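Local atomic coordinates of thiamine-monophosphate kinase (Stenotrophomonas maltophilia, PDB entry 6XEP), a protein that probably catalyses the ATP-dependent phosphorylation of thiamine monophosphate to thiamine diphosphate, the active form of vitamin B1. Residues Asp170-Leu175 with Leu197-Leu201; Pro204-Leu210 with Asp274-Phe280. One frame throughout, in Å; residues are numbered along the deposited sequence.

Both contacts are buried and lie in the AIR synthase-related C-terminal domain, but they join different elements. Contact 1 packs helix 170-179 against helix 192-202, its centre about 14 Å from the centre of the chain; contact 2, its centre about 5 Å from that point, sets the loop leading into helix 208-214 against strand 277-282 and the turn before it. Helix meets helix through alanines set against leucines and a single-bond salt bridge in the first, whereas the second relies on a two-bond salt bridge, apolar side chains and a bridging water. Glu277 ties them together: its OE2 lies 2.7 Å from Arg200 NH2 in a salt bridge, while Ala171 packs on the backbone of Asp274.

Contact 1 (Asp170-Leu175 with Leu197-Leu201)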
loop_
_atom_site.group_PDB
_atom_site.type_symbol
_atom_site.label_atom_id
_atom_site.label_comp_id
_atom_site.label_asym_id
_atom_site.label_seq_id
_atom_site.Cartn_x
_atom_site.Cartn_y
_atom_site.Cartn_z
ATOM N N ASP A 170 3.986 -28.067 0.238
ATOM C CA ASP A 170 3.811 -28.225 -1.205
ATOM C C ASP A 170 4.568 -27.152 -1.982
ATOM O O ASP A 170 5.264 -27.444 -2.968
ATOM C CB ASP A 170 2.337 -28.141 -1.551
ATOM C CG ASP A 170 1.547 -29.336 -1.075
ATOM O OD1 ASP A 170 2.129 -30.429 -0.862
ATOM O OD2 ASP A 170 0.320 -29.176 -0.953
ATOM N N ALA A 171 4.388 -25.891 -1.595
ATOM C CA ALA A 171 5.067 -24.818 -2.312
ATOM C C ALA A 171 6.579 -25.000 -2.257
ATOM O O ALA A 171 7.268 -24.857 -3.273
ATOM C CB ALA A 171 4.645 -23.461 -1.732
ATOM N N ALA A 172 7.115 -25.320 -1.075
ATOM C CA ALA A 172 8.549 -25.548 -0.951
ATOM C C ALA A 172 8.994 -26.704 -1.830
ATOM O O ALA A 172 10.070 -26.654 -2.428
ATOM C CB ALA A 172 8.924 -25.831 0.506
ATOM N N GLY A 173 8.181 -27.759 -1.906
ATOM C CA GLY A 173 8.499 -28.870 -2.794
ATOM C C GLY A 173 8.567 -28.460 -4.250
ATOM O O GLY A 173 9.500 -28.829 -4.969
ATOM N N ALA A 174 7.566 -27.701 -4.718
ATOM C CA ALA A 174 7.624 -27.191 -6.086
ATOM C C ALA A 174 8.870 -26.338 -6.305
ATOM O O ALA A 174 9.524 -26.444 -7.349
ATOM C CB ALA A 174 6.368 -26.378 -6.407
ATOM N N LEU A 175 9.198 -25.467 -5.342
ATOM C CA LEU A 175 10.388 -24.624 -5.474
ATOM C C LEU A 175 11.649 -25.471 -5.588
ATOM O O LEU A 175 12.517 -25.204 -6.432
ATOM C CB LEU A 175 10.490 -23.663 -4.285
ATOM C CG LEU A 175 11.469 -22.485 -4.416
ATOM C CD1 LEU A 175 11.009 -21.537 -5.530
ATOM C CD2 LEU A 175 11.633 -21.733 -3.096
ATOM N N LEU A 197 1.750 -29.589 -7.121
ATOM C CA LEU A 197 2.759 -28.816 -6.416
ATOM C C LEU A 197 2.956 -27.467 -7.083
ATOM O O LEU A 197 3.101 -26.450 -6.396
ATOM C CB LEU A 197 4.086 -29.578 -6.356
ATOM C CG LEU A 197 4.082 -30.896 -5.566
ATOM C CD1 LEU A 197 5.483 -31.484 -5.463
ATOM C CD2 LEU A 197 3.464 -30.717 -4.189
ATOM N N ARG A 198 2.964 -27.439 -8.426
ATOM C CA ARG A 198 3.184 -26.179 -9.137
ATOM C C ARG A 198 2.159 -25.138 -8.719
ATOM O O ARG A 198 2.502 -23.983 -8.445
ATOM C CB ARG A 198 3.132 -26.400 -10.654
ATOM C CG ARG A 198 3.554 -25.166 -11.474
ATOM C CD ARG A 198 3.430 -25.369 -12.989
ATOM N NE ARG A 198 2.035 -25.393 -13.463
ATOM C CZ ARG A 198 1.394 -24.348 -13.988
ATOM N NH1 ARG A 198 2.009 -23.179 -14.128
ATOM N NH2 ARG A 198 0.134 -24.474 -14.391
ATOM N N LEU A 199 0.888 -25.536 -8.639
ATOM C CA LEU A 199 -0.162 -24.581 -8.294
ATOM C C LEU A 199 -0.195 -24.233 -6.805
ATOM O O LEU A 199 -0.711 -23.168 -6.440
ATOM C CB LEU A 199 -1.519 -25.122 -8.743
ATOM C CG LEU A 199 -1.699 -25.133 -10.266
ATOM C CD1 LEU A 199 -3.082 -25.609 -10.636
ATOM C CD2 LEU A 199 -1.461 -23.752 -10.809
ATOM N N ARG A 200 0.334 -25.090 -5.933
ATOM C CA ARG A 200 0.472 -24.681 -4.535
ATOM C C ARG A 200 1.521 -23.589 -4.371
ATOM O O ARG A 200 1.368 -22.711 -3.512
ATOM C CB ARG A 200 0.811 -25.889 -3.664
ATOM C CG ARG A 200 -0.340 -26.884 -3.546
ATOM C CD ARG A 200 -1.419 -26.372 -2.607
ATOM N NE ARG A 200 -1.040 -26.528 -1.194
ATOM C CZ ARG A 200 -1.572 -25.823 -0.205
ATOM N NH1 ARG A 200 -2.501 -24.903 -0.471
ATOM N NH2 ARG A 200 -1.180 -26.038 1.052
ATOM N N LEU A 201 2.586 -23.619 -5.179
ATOM C CA LEU A 201 3.550 -22.527 -5.159
ATOM C C LEU A 201 2.974 -21.288 -5.835
ATOM O O LEU A 201 3.102 -20.170 -5.319
ATOM C CB LEU A 201 4.851 -22.953 -5.854
ATOM C CG LEU A 201 5.914 -21.847 -5.986
ATOM C CD1 LEU A 201 6.317 -21.284 -4.627
ATOM C CD2 LEU A 201 7.140 -22.333 -6.748
#
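The guanidinium of Arg200 meets the carboxylate of Asp170 at its edge, the two planes standing 79° apart, in a salt bridge that borders the packing of two crossed helices in the AIR synthase-related C-terminal domain. Arg200 NE donates to Asp170 OD2 at 3.0 Å, using the anti lone pair of that oxygen; the N-H...O angle of 150° and a modest tilt out of the guanidinium plane make the bond somewhat bent. Arg200 CB lies 3.4 Å from Asp170 CB where the helices meet; the bends at chi2 and chi3 then bring NE round to Asp170 OD2. Both charged groups have further partners: Asp170 OD2 also bonds Thr167 and OD1 bonds Ser253, while Arg200 NH2 pairs with Glu277. Arg198, whose CB is directed away from helix 170-179, has Leu199 CD2 over one guanidinium face near its rim, and its NE pairs with Glu195.

Between the helices, whose short segments cross at -110° with axes 7.3 Å apart, alanines permit close approach, and the CA atoms of Ala171 and Leu201 come within 4.0 Å. Leu197 reaches across Asp170 at about a right angle, its CD2 beside OD1. Leu201 has CG anti to the backbone N; its CD1 packs on Ala171 CB and its CD2 on Leu175 CD1. Ala174 fits between the two leucines, its methyl 3.8 Å from Leu201 CB and 3.3 Å from the backbone O of Leu197, which also accepts the helical bond from Leu201 N.

Contact 2 (Pro204-Leu210 with Asp274-Phe280); sequences PTPRVTL and DDYELCF
A two-nitrogen salt bridge joins Arg207 to Glu277. The arginine presents its NE side: NE donates to OE1 and NH2 to OE2, both at 2.8 Å and nearly straight (168°). The oxygens lie close to the guanidinium plane and are approached on their syn sides, the OE1 bond more tilted from the carboxylate plane, with the guanidinium and carboxylate planes 28° apart; Thr205 CB covers one guanidinium face near its rim. Glu277 bends at chi2 (-71°), which brings its carboxylate to the arginine, and Ser165 and Arg200 also hold its oxygens.

Water 2 links the backbones, accepting from Arg207 N and donating to Tyr276 O at 2.7 Å.

Apolar contacts lie at both ends. Pro204 and Tyr276 run side by side, CG to CD2 at 3.8 Å, whereas Leu210 and Leu278 slide past each other in opposite directions, Leu210 CD2 being 4.0 Å from Leu278 CD1.

Arg207 occupies the N-cap position of helix 208-214 and centres an inverse gamma turn. Across from it, Tyr276 and Glu277 form a G1 beta bulge opposite Val224, where strand 277-282 starts in the sheet of the PurM-like C-terminal fold, just after Asp274, a predicted substrate-binding residue.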
loop_
_atom_site.group_PDB
_atom_site.type_symbol
_atom_site.label_atom_id
_atom_site.label_comp_id
_atom_site.label_asym_id
_atom_site.label_seq_id
_atom_site.Cartn_x
_atom_site.Cartn_y
_atom_site.Cartn_z
ATOM N N PRO A 204 -1.393 -20.177 -4.062
ATOM C CA PRO A 204 -1.799 -20.640 -2.723
ATOM C C PRO A 204 -3.230 -20.207 -2.427
ATOM O O PRO A 204 -3.705 -19.193 -2.938
ATOM C CB PRO A 204 -0.791 -19.951 -1.793
ATOM C CG PRO A 204 -0.397 -18.701 -2.521
ATOM C CD PRO A 204 -0.345 -19.143 -3.986
ATOM N N THR A 205 -3.921 -20.977 -1.568
ATOM C CA THR A 205 -5.319 -20.675 -1.252
ATOM C C THR A 205 -5.428 -20.029 0.129
ATOM O O THR A 205 -5.234 -20.729 1.144
ATOM C CB THR A 205 -6.165 -21.948 -1.311
ATOM O OG1 THR A 205 -6.005 -22.567 -2.600
ATOM C CG2 THR A 205 -7.643 -21.604 -1.115
ATOM N N PRO A 206 -5.749 -18.737 0.237
ATOM C CA PRO A 206 -5.873 -18.133 1.571
ATOM C C PRO A 206 -7.121 -18.651 2.261
ATOM O O PRO A 206 -8.179 -18.732 1.646
ATOM C CB PRO A 206 -5.968 -16.633 1.281
ATOM C CG PRO A 206 -6.633 -16.554 -0.102
ATOM C CD PRO A 206 -6.056 -17.771 -0.846
ATOM N N ARG A 207 -6.991 -19.023 3.536
ATOM C CA ARG A 207 -8.095 -19.700 4.213
ATOM C C ARG A 207 -8.984 -18.687 4.937
ATOM O O ARG A 207 -9.160 -18.722 6.159
ATOM C CB ARG A 207 -7.560 -20.768 5.162
ATOM C CG ARG A 207 -6.567 -21.722 4.504
ATOM C CD ARG A 207 -7.204 -22.504 3.343
ATOM N NE ARG A 207 -6.290 -23.557 2.917
ATOM C CZ ARG A 207 -6.484 -24.339 1.867
ATOM N NH1 ARG A 207 -7.587 -24.187 1.119
ATOM N NH2 ARG A 207 -5.565 -25.260 1.567
ATOM N N VAL A 208 -9.551 -17.771 4.142
ATOM C CA VAL A 208 -10.352 -16.680 4.706
ATOM C C VAL A 208 -11.595 -17.230 5.410
ATOM O O VAL A 208 -11.930 -16.819 6.529
ATOM C CB VAL A 208 -10.732 -15.662 3.613
ATOM C CG1 VAL A 208 -11.585 -14.552 4.211
ATOM C CG2 VAL A 208 -9.468 -15.061 2.949
ATOM N N THR A 209 -12.314 -18.150 4.758
ATOM C CA THR A 209 -13.530 -18.680 5.380
ATOM C C THR A 209 -13.223 -19.355 6.714
ATOM O O THR A 209 -13.942 -19.154 7.702
ATOM C CB THR A 209 -14.233 -19.658 4.430
ATOM O OG1 THR A 209 -14.483 -18.996 3.188
ATOM C CG2 THR A 209 -15.558 -20.096 5.019
ATOM N N LEU A 210 -12.149 -20.136 6.774
ATOM C CA LEU A 210 -11.733 -20.711 8.051
ATOM C C LEU A 210 -11.445 -19.623 9.078
ATOM O O LEU A 210 -11.905 -19.694 10.224
ATOM C CB LEU A 210 -10.500 -21.585 7.857
ATOM C CG LEU A 210 -9.870 -22.160 9.132
ATOM C CD1 LEU A 210 -10.804 -23.122 9.834
ATOM C CD2 LEU A 210 -8.583 -22.902 8.726
ATOM N N ASP A 274 5.869 -20.287 2.173
ATOM C CA ASP A 274 4.736 -19.942 1.299
ATOM C C ASP A 274 3.591 -20.949 1.323
ATOM O O ASP A 274 2.881 -21.103 0.326
ATOM C CB ASP A 274 5.202 -19.741 -0.141
ATOM C CG ASP A 274 5.979 -18.457 -0.317
ATOM O OD1 ASP A 274 6.337 -17.818 0.697
ATOM O OD2 ASP A 274 6.227 -18.089 -1.480
ATOM N N ASP A 275 3.344 -21.626 2.447
ATOM C CA ASP A 275 2.162 -22.495 2.484
ATOM C C ASP A 275 0.877 -21.680 2.441
ATOM O O ASP A 275 -0.080 -22.048 1.739
ATOM C CB ASP A 275 2.159 -23.347 3.741
ATOM C CG ASP A 275 3.299 -24.338 3.787
ATOM O OD1 ASP A 275 3.418 -25.166 2.853
ATOM O OD2 ASP A 275 4.046 -24.312 4.786
ATOM N N TYR A 276 0.851 -20.569 3.180
ATOM C CA TYR A 276 -0.342 -19.746 3.385
ATOM C C TYR A 276 -1.504 -20.600 3.898
ATOM O O TYR A 276 -2.654 -20.464 3.482
ATOM C CB TYR A 276 -0.680 -18.941 2.108
ATOM C CG TYR A 276 0.472 -17.990 1.843
ATOM C CD1 TYR A 276 0.698 -16.924 2.696
ATOM C CD2 TYR A 276 1.385 -18.210 0.802
ATOM C CE1 TYR A 276 1.771 -16.052 2.505
ATOM C CE2 TYR A 276 2.467 -17.339 0.602
ATOM C CZ TYR A 276 2.651 -16.266 1.460
ATOM O OH TYR A 276 3.713 -15.392 1.316
ATOM N N GLU A 277 -1.187 -21.472 4.853
ATOM C CA GLU A 277 -2.161 -22.198 5.653
ATOM C C GLU A 277 -2.323 -21.485 6.989
ATOM O O GLU A 277 -1.589 -20.552 7.293
ATOM C CB GLU A 277 -1.711 -23.653 5.846
ATOM C CG GLU A 277 -1.641 -24.419 4.526
ATOM C CD GLU A 277 -3.024 -24.729 3.920
ATOM O OE1 GLU A 277 -4.076 -24.329 4.485
ATOM O OE2 GLU A 277 -3.065 -25.403 2.864
ATOM N N LEU A 278 -3.314 -21.902 7.778
ATOM C CA LEU A 278 -3.527 -21.328 9.106
ATOM C C LEU A 278 -3.175 -22.365 10.162
ATOM O O LEU A 278 -3.635 -23.505 10.083
ATOM C CB LEU A 278 -4.981 -20.887 9.305
ATOM C CG LEU A 278 -5.464 -19.644 8.574
ATOM C CD1 LEU A 278 -6.878 -19.274 9.072
ATOM C CD2 LEU A 278 -4.499 -18.495 8.811
ATOM N N CYS A 279 -2.377 -21.971 11.147
ATOM C CA CYS A 279 -2.074 -22.816 12.303
ATOM C C CYS A 279 -2.746 -22.196 13.512
ATOM O O CYS A 279 -2.642 -20.978 13.722
ATOM C CB CYS A 279 -0.559 -22.933 12.515
ATOM S SG CYS A 279 -0.087 -23.858 13.980
ATOM N N PHE A 280 -3.473 -23.006 14.290
ATOM C CA PHE A 280 -4.175 -22.449 15.441
ATOM C C PHE A 280 -4.142 -23.421 16.608
ATOM O O PHE A 280 -3.808 -24.598 16.461
ATOM C CB PHE A 280 -5.627 -22.051 15.100
ATOM C CG PHE A 280 -6.463 -23.165 14.541
ATOM C CD1 PHE A 280 -6.386 -23.501 13.198
ATOM C CD2 PHE A 280 -7.367 -23.847 15.356
ATOM C CE1 PHE A 280 -7.175 -24.508 12.664
ATOM C CE2 PHE A 280 -8.170 -24.862 14.837
ATOM C CZ PHE A 280 -8.070 -25.193 13.477
HETATM O O HOH W 1 -2.848 -22.274 0.926
HETATM O O HOH W 2 -4.437 -18.813 4.680
#